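Side-chain contacts in putative peptidase (Clostridium acetobutylicum, PDB 3K9T), which is a zinc-binding protein with an aminopeptidase-like domain, suggested to act in the biosynthesis of modified polysaccharides rather than as a peptidase: residues N6-N11 with L211-T216; I23-P28 with M42-K47. One frame throughout, in Å; residues are numbered along the deposited sequence.

Contact 1 of 2, residues N6-N11 with L211-T216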
ATOM      1  N   ASN A   6     -31.603  14.665  11.783  1.00 30.24           N
ATOM      2  CA  ASN A   6     -31.388  13.832  12.963  1.00 29.33           C
ATOM      3  C   ASN A   6     -32.676  13.186  13.483  1.00 30.24           C
ATOM      4  O   ASN A   6     -32.660  12.053  13.914  1.00 31.59           O
ATOM      5  CB  ASN A   6     -30.711  14.614  14.087  1.00 27.34           C
ATOM      6  CG  ASN A   6     -29.325  15.152  13.714  1.00 32.34           C
ATOM      7  OD1 ASN A   6     -28.769  14.880  12.647  1.00 31.71           O
ATOM      8  ND2 ASN A   6     -28.770  15.945  14.611  1.00 29.26           N
ATOM      9  N   LYS A   7     -33.793  13.895  13.414  1.00 31.96           N
ATOM     10  CA  LYS A   7     -35.046  13.375  13.950  1.00 32.74           C
ATOM     11  C   LYS A   7     -35.522  12.222  13.086  1.00 31.79           C
ATOM     12  O   LYS A   7     -36.132  11.294  13.615  1.00 27.62           O
ATOM     13  CB  LYS A   7     -36.131  14.479  14.100  1.00 33.67           C
ATOM     14  CG  LYS A   7     -36.448  15.235  12.794  1.00 41.09           C
ATOM     15  CD  LYS A   7     -37.407  16.466  12.930  1.00 46.37           C
ATOM     16  CE  LYS A   7     -37.266  17.490  11.716  1.00 47.51           C
ATOM     17  NZ  LYS A   7     -36.283  18.647  11.942  1.00 41.50           N
ATOM     18  N   TYR A   8     -35.249  12.288  11.774  1.00 29.86           N
ATOM     19  CA  TYR A   8     -35.601  11.201  10.870  1.00 31.76           C
ATOM     20  C   TYR A   8     -34.754   9.953  11.163  1.00 33.25           C
ATOM     21  O   TYR A   8     -35.275   8.831  11.169  1.00 31.53           O
ATOM     22  CB  TYR A   8     -35.445  11.613   9.401  1.00 33.56           C
ATOM     23  CG  TYR A   8     -36.433  12.683   8.974  1.00 37.32           C
ATOM     24  CD1 TYR A   8     -37.734  12.366   8.608  1.00 40.38           C
ATOM     25  CD2 TYR A   8     -36.063  14.003   8.936  1.00 36.62           C
ATOM     26  CE1 TYR A   8     -38.635  13.361   8.238  1.00 36.51           C
ATOM     27  CE2 TYR A   8     -36.941  14.988   8.573  1.00 36.71           C
ATOM     28  CZ  TYR A   8     -38.226  14.673   8.234  1.00 35.87           C
ATOM     29  OH  TYR A   8     -39.067  15.698   7.863  1.00 40.16           O
ATOM     30  N   ILE A   9     -33.457  10.141  11.413  1.00 33.49           N
ATOM     31  CA  ILE A   9     -32.599   9.022  11.756  1.00 32.86           C
ATOM     32  C   ILE A   9     -33.087   8.450  13.085  1.00 33.92           C
ATOM     33  O   ILE A   9     -33.226   7.230  13.221  1.00 34.71           O
ATOM     34  CB  ILE A   9     -31.110   9.419  11.832  1.00 32.99           C
ATOM     35  CG1 ILE A   9     -30.595   9.782  10.438  1.00 31.31           C
ATOM     36  CG2 ILE A   9     -30.308   8.293  12.410  1.00 24.26           C
ATOM     37  CD1 ILE A   9     -29.241  10.544  10.410  1.00 28.60           C
ATOM     38  N   GLN A  10     -33.404   9.318  14.047  1.00 32.72           N
ATOM     39  CA  GLN A  10     -33.862   8.845  15.365  1.00 32.91           C
ATOM     40  C   GLN A  10     -35.200   8.122  15.334  1.00 32.83           C
ATOM     41  O   GLN A  10     -35.484   7.339  16.230  1.00 34.01           O
ATOM     42  CB  GLN A  10     -33.935   9.989  16.358  1.00 33.48           C
ATOM     43  CG  GLN A  10     -32.551  10.485  16.835  1.00 41.71           C
ATOM     44  CD  GLN A  10     -32.552  11.975  17.252  1.00 49.45           C
ATOM     45  OE1 GLN A  10     -33.612  12.605  17.405  1.00 52.32           O
ATOM     46  NE2 GLN A  10     -31.358  12.541  17.404  1.00 55.05           N
ATOM     47  N   ASN A  11     -36.025   8.362  14.317  1.00 31.10           N
ATOM     48  CA  ASN A  11     -37.320   7.684  14.235  1.00 32.32           C
ATOM     49  C   ASN A  11     -37.351   6.548  13.212  1.00 30.87           C
ATOM     50  O   ASN A  11     -38.419   6.104  12.746  1.00 30.59           O
ATOM     51  CB  ASN A  11     -38.428   8.687  13.910  1.00 31.18           C
ATOM     52  CG  ASN A  11     -39.781   8.151  14.259  1.00 32.24           C
ATOM     53  OD1 ASN A  11     -39.941   7.481  15.286  1.00 45.78           O
ATOM     54  ND2 ASN A  11     -40.761   8.400  13.405  1.00 27.69           N
ATOM     55  N   LEU A 211     -36.079  13.961   2.453  1.00 24.14           N
ATOM     56  CA  LEU A 211     -35.295  15.065   1.883  1.00 25.78           C
ATOM     57  C   LEU A 211     -36.145  16.248   1.415  1.00 26.28           C
ATOM     58  O   LEU A 211     -35.747  17.400   1.548  1.00 26.80           O
ATOM     59  CB  LEU A 211     -34.381  14.587   0.756  1.00 24.62           C
ATOM     60  CG  LEU A 211     -33.058  13.946   1.169  1.00 29.97           C
ATOM     61  CD1 LEU A 211     -32.171  13.832  -0.078  1.00 22.77           C
ATOM     62  CD2 LEU A 211     -32.360  14.745   2.241  1.00 35.36           C
ATOM     63  N   SER A 212     -37.312  15.925   0.866  1.00 27.82           N
ATOM     64  CA  SER A 212     -38.341  16.876   0.498  1.00 28.21           C
ATOM     65  C   SER A 212     -38.631  17.931   1.542  1.00 27.27           C
ATOM     66  O   SER A 212     -39.087  19.006   1.202  1.00 27.57           O
ATOM     67  CB  SER A 212     -39.662  16.131   0.286  1.00 27.00           C
ATOM     68  OG  SER A 212     -39.653  15.478  -0.946  1.00 35.57           O
ATOM     69  N   LYS A 213     -38.448  17.578   2.802  1.00 26.51           N
ATOM     70  CA  LYS A 213     -38.788  18.443   3.905  1.00 28.85           C
ATOM     71  C   LYS A 213     -37.617  19.267   4.425  1.00 31.55           C
ATOM     72  O   LYS A 213     -37.790  20.037   5.367  1.00 34.59           O
ATOM     73  CB  LYS A 213     -39.381  17.572   5.005  1.00 29.51           C
ATOM     74  CG  LYS A 213     -40.715  16.945   4.541  1.00 33.67           C
ATOM     75  CD  LYS A 213     -41.294  15.977   5.525  1.00 30.87           C
ATOM     76  CE  LYS A 213     -42.730  15.589   5.142  1.00 33.81           C
ATOM     77  NZ  LYS A 213     -42.853  14.991   3.823  1.00 37.65           N
ATOM     78  N   LEU A 214     -36.447  19.135   3.793  1.00 31.29           N
ATOM     79  CA  LEU A 214     -35.217  19.786   4.239  1.00 31.05           C
ATOM     80  C   LEU A 214     -34.671  20.769   3.202  1.00 32.93           C
ATOM     81  O   LEU A 214     -34.920  20.643   2.006  1.00 32.93           O
ATOM     82  CB  LEU A 214     -34.148  18.724   4.481  1.00 32.11           C
ATOM     83  CG  LEU A 214     -34.463  17.551   5.400  1.00 32.88           C
ATOM     84  CD1 LEU A 214     -33.251  16.656   5.497  1.00 27.66           C
ATOM     85  CD2 LEU A 214     -34.836  18.070   6.768  1.00 32.41           C
ATOM     86  N   LYS A 215     -33.898  21.736   3.669  1.00 35.03           N
ATOM     87  CA  LYS A 215     -33.249  22.699   2.792  1.00 35.61           C
ATOM     88  C   LYS A 215     -31.851  22.133   2.496  1.00 33.00           C
ATOM     89  O   LYS A 215     -30.983  22.175   3.346  1.00 31.60           O
ATOM     90  CB  LYS A 215     -33.166  24.045   3.513  1.00 37.24           C
ATOM     91  CG  LYS A 215     -32.494  25.190   2.705  1.00 47.68           C
ATOM     92  CD  LYS A 215     -32.397  26.498   3.543  1.00 56.19           C
ATOM     93  CE  LYS A 215     -31.413  27.527   2.942  1.00 58.00           C
ATOM     94  NZ  LYS A 215     -31.955  28.204   1.731  1.00 52.50           N
ATOM     95  N   THR A 216     -31.637  21.592   1.299  1.00 31.83           N
ATOM     96  CA  THR A 216     -30.365  20.930   0.966  1.00 29.69           C
ATOM     97  C   THR A 216     -29.443  21.795   0.127  1.00 28.54           C
ATOM     98  O   THR A 216     -29.907  22.656  -0.603  1.00 26.99           O
ATOM     99  CB  THR A 216     -30.595  19.585   0.203  1.00 29.78           C
ATOM    100  OG1 THR A 216     -31.243  19.839  -1.058  1.00 24.45           O
ATOM    101  CG2 THR A 216     -31.435  18.643   1.031  1.00 23.91           C
TER
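The ammonium nitrogen of K213 has two partners, K209 O through a weak hydrogen bond and O2 of a bound 2-methylpentane-2,4-diol, probably from the crystallisation liquor, while the methylenes behind it lie across the hydroxyl of Y8. No hydrogen bond joins residues 6-11 to 211-216; the contact is made by the outer end of one tyrosine. Y8 OH sits 3.2 Å from K213 CD and 3.4 Å from K213 CB, so the lysine chain crosses the tip of the phenol at about a right angle with two of its carbons close to the oxygen. K213 sets off toward the helix from its CA, but the end of its chain turns away, and it is the hydrocarbon that meets Y8. On the same ring, CE2 lies 4.1 Å from L214 CD2, and the tyrosine and leucine side chains run past each other in opposite directions. With CG anti to the carbonyl carbon (chi1 -67°), the phenol leaves the helix pointing at the loop, and its length bridges backbones whose closest CA atoms, those of Y8 and L211, are 9.8 Å apart. A type I turn over L211-L214, closed by L214 N to L211 O at 2.9 Å, presents K213 and L214 together. Between them the segments bury just 127 Å². Y8 also rests on L347 of helix 336-355, and I9 touches R417 of helix 416-428 in the winged helix-turn-helix domain. The turn, at the end of helix 194-211 ahead of strand 219-225, meanwhile packs L211 on Y220 and F222 of that strand.

Contact 2 of 2, residues I23-P28 with M42-K47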
ATOM      1  N   ILE A  23     -43.909  -1.902   0.802  1.00 24.72           N
ATOM      2  CA  ILE A  23     -43.478  -3.124   0.134  1.00 23.13           C
ATOM      3  C   ILE A  23     -44.671  -4.060   0.077  1.00 25.69           C
ATOM      4  O   ILE A  23     -45.004  -4.606  -0.980  1.00 26.38           O
ATOM      5  CB  ILE A  23     -42.283  -3.798   0.879  1.00 23.94           C
ATOM      6  CG1 ILE A  23     -40.994  -2.949   0.702  1.00 21.77           C
ATOM      7  CG2 ILE A  23     -42.132  -5.332   0.464  1.00 12.13           C
ATOM      8  CD1 ILE A  23     -39.868  -3.309   1.658  1.00 15.31           C
ATOM      9  N   GLU A  24     -45.337  -4.237   1.208  1.00 24.82           N
ATOM     10  CA  GLU A  24     -46.462  -5.168   1.242  1.00 27.28           C
ATOM     11  C   GLU A  24     -47.552  -4.757   0.237  1.00 28.03           C
ATOM     12  O   GLU A  24     -48.083  -5.602  -0.473  1.00 29.90           O
ATOM     13  CB  GLU A  24     -47.017  -5.252   2.657  1.00 26.26           C
ATOM     14  CG  GLU A  24     -48.038  -6.338   2.878  1.00 36.36           C
ATOM     15  CD  GLU A  24     -48.453  -6.414   4.330  1.00 38.00           C
ATOM     16  OE1 GLU A  24     -49.112  -5.463   4.760  1.00 50.16           O
ATOM     17  OE2 GLU A  24     -48.098  -7.377   5.045  1.00 46.13           O
ATOM     18  N   GLU A  25     -47.885  -3.463   0.196  1.00 26.79           N
ATOM     19  CA  GLU A  25     -48.851  -2.943  -0.767  1.00 26.75           C
ATOM     20  C   GLU A  25     -48.396  -3.187  -2.222  1.00 26.21           C
ATOM     21  O   GLU A  25     -49.196  -3.536  -3.089  1.00 26.59           O
ATOM     22  CB  GLU A  25     -49.091  -1.439  -0.547  1.00 26.31           C
ATOM     23  CG  GLU A  25     -50.126  -0.858  -1.528  1.00 25.43           C
ATOM     24  CD  GLU A  25     -50.601   0.558  -1.192  1.00 26.83           C
ATOM     25  OE1 GLU A  25     -50.129   1.167  -0.216  1.00 30.05           O
ATOM     26  OE2 GLU A  25     -51.469   1.063  -1.927  1.00 28.92           O
ATOM     27  N   LEU A  26     -47.116  -3.002  -2.492  1.00 23.85           N
ATOM     28  CA  LEU A  26     -46.626  -3.192  -3.847  1.00 23.62           C
ATOM     29  C   LEU A  26     -46.474  -4.688  -4.247  1.00 22.44           C
ATOM     30  O   LEU A  26     -46.457  -5.042  -5.442  1.00 21.23           O
ATOM     31  CB  LEU A  26     -45.280  -2.438  -4.025  1.00 24.86           C
ATOM     32  CG  LEU A  26     -45.269  -0.903  -4.058  1.00 20.02           C
ATOM     33  CD1 LEU A  26     -43.846  -0.335  -4.086  1.00 17.59           C
ATOM     34  CD2 LEU A  26     -46.033  -0.387  -5.255  1.00 26.43           C
ATOM     35  N   PHE A  27     -46.381  -5.569  -3.258  1.00 22.48           N
ATOM     36  CA  PHE A  27     -45.928  -6.952  -3.506  1.00 22.13           C
ATOM     37  C   PHE A  27     -46.698  -7.718  -4.586  1.00 22.81           C
ATOM     38  O   PHE A  27     -46.082  -8.279  -5.488  1.00 25.35           O
ATOM     39  CB  PHE A  27     -45.902  -7.723  -2.183  1.00 23.90           C
ATOM     40  CG  PHE A  27     -45.431  -9.128  -2.301  1.00 25.66           C
ATOM     41  CD1 PHE A  27     -44.103  -9.402  -2.552  1.00 25.45           C
ATOM     42  CD2 PHE A  27     -46.328 -10.182  -2.190  1.00 20.05           C
ATOM     43  CE1 PHE A  27     -43.675 -10.717  -2.676  1.00 26.20           C
ATOM     44  CE2 PHE A  27     -45.911 -11.477  -2.288  1.00 17.72           C
ATOM     45  CZ  PHE A  27     -44.581 -11.754  -2.530  1.00 25.41           C
ATOM     46  N   PRO A  28     -48.042  -7.717  -4.526  1.00 20.96           N
ATOM     47  CA  PRO A  28     -48.866  -8.496  -5.437  1.00 19.45           C
ATOM     48  C   PRO A  28     -48.861  -8.101  -6.902  1.00 20.51           C
ATOM     49  O   PRO A  28     -49.264  -8.912  -7.739  1.00 23.29           O
ATOM     50  CB  PRO A  28     -50.273  -8.255  -4.906  1.00 18.31           C
ATOM     51  CG  PRO A  28     -50.106  -7.764  -3.577  1.00 18.48           C
ATOM     52  CD  PRO A  28     -48.894  -6.950  -3.612  1.00 21.25           C
HETATM   53  N   MSE A  42     -46.155   3.059  -9.988  1.00 24.16           N
HETATM   54  CA  MSE A  42     -45.966   4.502  -9.994  1.00 22.12           C
HETATM   55  C   MSE A  42     -47.153   5.205  -9.317  1.00 23.63           C
HETATM   56  O   MSE A  42     -46.976   6.259  -8.671  1.00 21.06           O
HETATM   57  CB  MSE A  42     -45.821   5.019 -11.417  1.00 21.43           C
HETATM   58  CG  MSE A  42     -44.627   4.446 -12.169  1.00 19.06           C
HETATM   59 SE   MSE A  42     -42.861   4.783 -11.363  0.75 14.30          SE
HETATM   60  CE  MSE A  42     -41.756   3.646 -12.572  1.00 17.18           C
ATOM     61  N   ASP A  43     -48.364   4.668  -9.463  1.00 22.28           N
ATOM     62  CA  ASP A  43     -49.493   5.277  -8.763  1.00 22.82           C
ATOM     63  C   ASP A  43     -49.295   5.219  -7.256  1.00 23.35           C
ATOM     64  O   ASP A  43     -49.542   6.200  -6.536  1.00 24.37           O
ATOM     65  CB  ASP A  43     -50.822   4.600  -9.122  1.00 24.58           C
ATOM     66  CG  ASP A  43     -51.216   4.830 -10.556  1.00 22.03           C
ATOM     67  OD1 ASP A  43     -50.806   5.844 -11.117  1.00 33.63           O
ATOM     68  OD2 ASP A  43     -51.946   4.010 -11.122  1.00 26.84           O
ATOM     69  N   ILE A  44     -48.857   4.060  -6.778  1.00 24.35           N
ATOM     70  CA  ILE A  44     -48.697   3.856  -5.347  1.00 25.67           C
ATOM     71  C   ILE A  44     -47.574   4.723  -4.829  1.00 25.48           C
ATOM     72  O   ILE A  44     -47.733   5.365  -3.796  1.00 24.16           O
ATOM     73  CB  ILE A  44     -48.533   2.350  -4.966  1.00 26.45           C
ATOM     74  CG1 ILE A  44     -49.863   1.618  -5.290  1.00 25.61           C
ATOM     75  CG2 ILE A  44     -48.112   2.242  -3.485  1.00 16.83           C
ATOM     76  CD1 ILE A  44     -49.808   0.117  -5.525  1.00 23.92           C
ATOM     77  N   ILE A  45     -46.465   4.780  -5.569  1.00 24.18           N
ATOM     78  CA  ILE A  45     -45.358   5.641  -5.178  1.00 21.57           C
ATOM     79  C   ILE A  45     -45.830   7.096  -5.042  1.00 22.78           C
ATOM     80  O   ILE A  45     -45.406   7.800  -4.114  1.00 19.31           O
ATOM     81  CB  ILE A  45     -44.137   5.564  -6.153  1.00 21.14           C
ATOM     82  CG1 ILE A  45     -43.499   4.172  -6.095  1.00 22.42           C
ATOM     83  CG2 ILE A  45     -43.082   6.646  -5.754  1.00 12.95           C
ATOM     84  CD1 ILE A  45     -42.616   3.758  -7.339  1.00 18.17           C
ATOM     85  N   ARG A  46     -46.733   7.534  -5.933  1.00 23.47           N
ATOM     86  CA  ARG A  46     -47.176   8.929  -5.944  1.00 24.00           C
ATOM     87  C   ARG A  46     -48.146   9.219  -4.829  1.00 24.29           C
ATOM     88  O   ARG A  46     -48.555  10.337  -4.679  1.00 27.02           O
ATOM     89  CB  ARG A  46     -47.727   9.357  -7.313  1.00 25.35           C
ATOM     90  CG  ARG A  46     -46.572   9.750  -8.291  1.00 31.30           C
ATOM     91  CD  ARG A  46     -47.040  10.070  -9.663  1.00 26.42           C
ATOM     92  NE  ARG A  46     -47.729   8.925 -10.232  1.00 28.68           N
ATOM     93  CZ  ARG A  46     -48.493   8.955 -11.322  1.00 37.36           C
ATOM     94  NH1 ARG A  46     -48.703  10.093 -12.018  1.00 36.96           N
ATOM     95  NH2 ARG A  46     -49.050   7.822 -11.717  1.00 34.26           N
ATOM     96  N   LYS A  47     -48.526   8.204  -4.053  1.00 23.59           N
ATOM     97  CA  LYS A  47     -49.224   8.436  -2.801  1.00 21.00           C
ATOM     98  C   LYS A  47     -48.247   8.893  -1.716  1.00 19.88           C
ATOM     99  O   LYS A  47     -48.663   9.393  -0.687  1.00 18.30           O
ATOM    100  CB  LYS A  47     -49.974   7.203  -2.318  1.00 21.56           C
ATOM    101  CG  LYS A  47     -51.152   6.837  -3.180  1.00 24.31           C
ATOM    102  CD  LYS A  47     -52.055   5.872  -2.474  1.00 25.10           C
ATOM    103  CE  LYS A  47     -51.533   4.476  -2.504  1.00 31.19           C
ATOM    104  NZ  LYS A  47     -52.417   3.611  -1.723  1.00 31.43           N
TER
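I44, E25 and L26 make up the heart of this helix-to-helix contact, with I44 pointing from helix 36-45 into the side of helix 12-26. L26 runs past it in the opposite direction, its CD2 methyl 3.7 Å from I44 CB and 3.8 Å from I44 CD1, so one leucine methyl packs against the CB and the CD1 methyl of the isoleucine. E25 meets I44 from the opposite direction. Its CG stands anti to the backbone N (chi1 -179°) and the chain beyond stays extended, which carries the carboxylate over the isoleucine: E25 CD is 3.8 Å from I44 CG2. The same reach delivers E25 OE2 to K47 NZ, 2.7 Å away, in a salt bridge that uses the syn lone pair of the oxygen. K47, three residues after I44 and just past the end of helix 36-45, bends at chi3 (-78°) to bring its ammonium group there. Farther in, L26 also touches L198 of helix 194-211, and its side chain lies about 10 Å from that of the zinc ligand H190. The backbone oxygen of L26 accepts a hydrogen bond from R31, that of F27 one from S192. Buried leucine against isoleucine, with an ion pair beside them toward the exposed K47, implies that apolar packing joins the helices on the inner side, while charge pairing, which would probably keep E25 ionised, ties their outer side.

Contacts 1 and 2 have centres 22 Å apart and nearest atoms about 9 Å apart, without touching. Along the chain, both segments of contact 2 fall between those of contact 1: residues 6-11 come first, on helix 5-10, followed by helices 12-26 and 36-45, and residues 211-216 come last. Helix 194-211 links the two places, since L26 and I45 of contact 2 pack on its flank and the loop of contact 1 leaves its end; both contacts also adjoin strand 219-225 of the mixed sheet. Within the aminopeptidase-like part, contact 2 packs two N-terminal helices together nearer the zinc site; contact 1 sets the first helix against a loop 200 residues on, toward the winged helix-turn-helix domain.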